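FdxN element excision controlling factor XisI (Anabaena variabilis ATCC 29413, PDB 2NVM) probably acts with XisF and XisH to control the site-specific excision of the fdxN element from nitrogen-fixation genes in cyanobacteria. Local coordinates at residues D3-Y8 / L76-G81. Residues are numbered along the deposited sequence; the frame is centred on the assembly and turned at random.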
loop_
_atom_site.group_PDB
_atom_site.type_symbol
_atom_site.label_atom_id
_atom_site.label_comp_id
_atom_site.label_asym_id
_atom_site.label_seq_id
_atom_site.Cartn_x
_atom_site.Cartn_y
_atom_site.Cartn_z
ATOM N N ASP B 3 -18.128 12.099 -11.474
ATOM C CA ASP B 3 -17.490 13.159 -12.315
ATOM C C ASP B 3 -16.313 13.760 -11.540
ATOM O O ASP B 3 -15.183 13.735 -12.039
ATOM C CB ASP B 3 -18.507 14.236 -12.720
ATOM C CG ASP B 3 -18.004 15.161 -13.852
ATOM O OD1 ASP B 3 -16.779 15.263 -14.115
ATOM O OD2 ASP B 3 -18.869 15.806 -14.494
ATOM N N LYS B 4 -16.590 14.314 -10.350
ATOM C CA LYS B 4 -15.557 14.893 -9.458
ATOM C C LYS B 4 -14.584 13.767 -9.077
ATOM O O LYS B 4 -13.380 13.897 -9.284
ATOM C CB LYS B 4 -16.188 15.518 -8.188
ATOM C CG LYS B 4 -15.205 16.131 -7.141
ATOM C CD LYS B 4 -15.886 16.391 -5.777
ATOM C CE LYS B 4 -14.838 16.636 -4.659
ATOM N NZ LYS B 4 -15.376 16.779 -3.255
ATOM N N LEU B 5 -15.144 12.670 -8.554
ATOM C CA LEU B 5 -14.389 11.470 -8.161
ATOM C C LEU B 5 -13.568 10.812 -9.287
ATOM O O LEU B 5 -12.399 10.496 -9.073
ATOM C CB LEU B 5 -15.300 10.433 -7.462
ATOM C CG LEU B 5 -15.524 10.562 -5.945
ATOM C CD1 LEU B 5 -14.308 9.997 -5.164
ATOM C CD2 LEU B 5 -15.869 11.991 -5.493
ATOM N N THR B 6 -14.176 10.613 -10.457
ATOM C CA THR B 6 -13.484 10.017 -11.635
ATOM C C THR B 6 -12.279 10.866 -12.091
ATOM O O THR B 6 -11.225 10.322 -12.439
ATOM C CB THR B 6 -14.446 9.759 -12.827
ATOM O OG1 THR B 6 -15.274 10.905 -13.005
ATOM C CG2 THR B 6 -15.348 8.582 -12.551
ATOM N N HIS B 7 -12.456 12.188 -12.076
ATOM C CA HIS B 7 -11.384 13.146 -12.389
ATOM C C HIS B 7 -10.236 13.029 -11.362
ATOM O O HIS B 7 -9.065 12.973 -11.741
ATOM C CB HIS B 7 -11.937 14.583 -12.452
ATOM C CG HIS B 7 -10.877 15.631 -12.515
ATOM N ND1 HIS B 7 -10.016 15.748 -13.584
ATOM C CD2 HIS B 7 -10.527 16.596 -11.636
ATOM C CE1 HIS B 7 -9.178 16.741 -13.358
ATOM N NE2 HIS B 7 -9.467 17.272 -12.183
ATOM N N TYR B 8 -10.604 12.996 -10.083
ATOM C CA TYR B 8 -9.660 12.841 -8.958
ATOM C C TYR B 8 -8.895 11.519 -9.033
ATOM O O TYR B 8 -7.696 11.505 -8.764
ATOM C CB TYR B 8 -10.395 12.967 -7.606
ATOM C CG TYR B 8 -10.766 14.370 -7.155
ATOM C CD1 TYR B 8 -10.957 15.440 -8.068
ATOM C CD2 TYR B 8 -11.056 14.615 -5.794
ATOM C CE1 TYR B 8 -11.338 16.717 -7.630
ATOM C CE2 TYR B 8 -11.449 15.911 -5.349
ATOM C CZ TYR B 8 -11.585 16.946 -6.281
ATOM O OH TYR B 8 -11.971 18.209 -5.902
ATOM N N LEU B 76 -1.393 7.755 -1.207
ATOM C CA LEU B 76 -2.539 8.623 -1.429
ATOM C C LEU B 76 -3.823 7.813 -1.351
ATOM O O LEU B 76 -3.851 6.650 -1.782
ATOM C CB LEU B 76 -2.449 9.248 -2.828
ATOM C CG LEU B 76 -1.157 9.972 -3.223
ATOM C CD1 LEU B 76 -1.232 10.453 -4.647
ATOM C CD2 LEU B 76 -0.898 11.143 -2.334
ATOM N N GLN B 77 -4.855 8.408 -0.766
ATOM C CA GLN B 77 -6.193 7.830 -0.729
ATOM C C GLN B 77 -7.263 8.919 -0.939
ATOM O O GLN B 77 -7.026 10.089 -0.628
ATOM C CB GLN B 77 -6.481 7.003 0.539
ATOM C CG GLN B 77 -6.471 7.767 1.855
ATOM C CD GLN B 77 -7.212 7.127 3.016
ATOM O OE1 GLN B 77 -7.831 6.057 2.913
ATOM N NE2 GLN B 77 -7.198 7.832 4.140
ATOM N N ILE B 78 -8.406 8.516 -1.499
ATOM C CA ILE B 78 -9.551 9.389 -1.703
ATOM C C ILE B 78 -10.543 8.913 -0.642
ATOM O O ILE B 78 -10.922 7.740 -0.643
ATOM C CB ILE B 78 -10.155 9.344 -3.128
ATOM C CG1 ILE B 78 -9.059 9.559 -4.203
ATOM C CG2 ILE B 78 -11.246 10.402 -3.237
ATOM C CD1 ILE B 78 -9.547 9.456 -5.622
ATOM N N GLN B 79 -10.914 9.819 0.265
ATOM C CA GLN B 79 -11.826 9.542 1.378
ATOM C C GLN B 79 -12.781 10.727 1.596
ATOM O O GLN B 79 -12.317 11.853 1.809
ATOM C CB GLN B 79 -10.995 9.294 2.625
ATOM C CG GLN B 79 -11.786 8.853 3.854
ATOM C CD GLN B 79 -10.886 8.408 5.004
ATOM O OE1 GLN B 79 -11.078 7.321 5.549
ATOM N NE2 GLN B 79 -9.877 9.223 5.347
ATOM N N ASN B 80 -14.092 10.456 1.543
ATOM C CA ASN B 80 -15.163 11.463 1.708
ATOM C C ASN B 80 -15.044 12.620 0.689
ATOM O O ASN B 80 -15.237 13.798 1.020
ATOM C CB ASN B 80 -15.208 11.968 3.167
ATOM C CG ASN B 80 -15.384 10.831 4.186
ATOM O OD1 ASN B 80 -16.191 9.910 3.980
ATOM N ND2 ASN B 80 -14.639 10.906 5.300
ATOM N N GLY B 81 -14.719 12.250 -0.553
ATOM C CA GLY B 81 -14.537 13.199 -1.645
ATOM C C GLY B 81 -13.298 14.076 -1.584
ATOM O O GLY B 81 -13.259 15.088 -2.281
#
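L5 and Y8, one turn apart on the first turns of helix 4-23, face the end of strand 67-79 and the turn that follows it: the CA atoms of L5 and G81 lie 6.7 Å apart, those of Y8 and I78 8.0 Å. N80 and G81 both have positive phi, consistent with a type I' turn into strand 82-87, and the G81 carbonyl lies beside the helix. I78 carries the apolar half of the contact with two branches. Its CG2 meets L5 CD1 at 3.6 Å as the two side chains pass in opposite directions, while CD1, at the end of the other branch, settles against the backbone and CB of Y8. The polar half belongs to K4. With CG anti to the backbone N (chi1 178°) and the chain extended beyond it, the lysine passes one face of the Y8 ring, where its CG packs toward the rim, and NZ donates a hydrogen bond of 2.9 Å to G81 O, tilted 21° from the carbonyl plane. Y8 CE2 also approaches that oxygen, 3.7 Å away, and the phenol OH is hydrogen-bonded to D107. I83, I103 and P104 pack around the tyrosine as well. The arrangement exemplifies alpha/beta packing, an N-terminal helix laid on a mixed sheet, here joined through its N-terminal turns to the beta hairpin of strands 67-79 and 82-87 in the XisI fold.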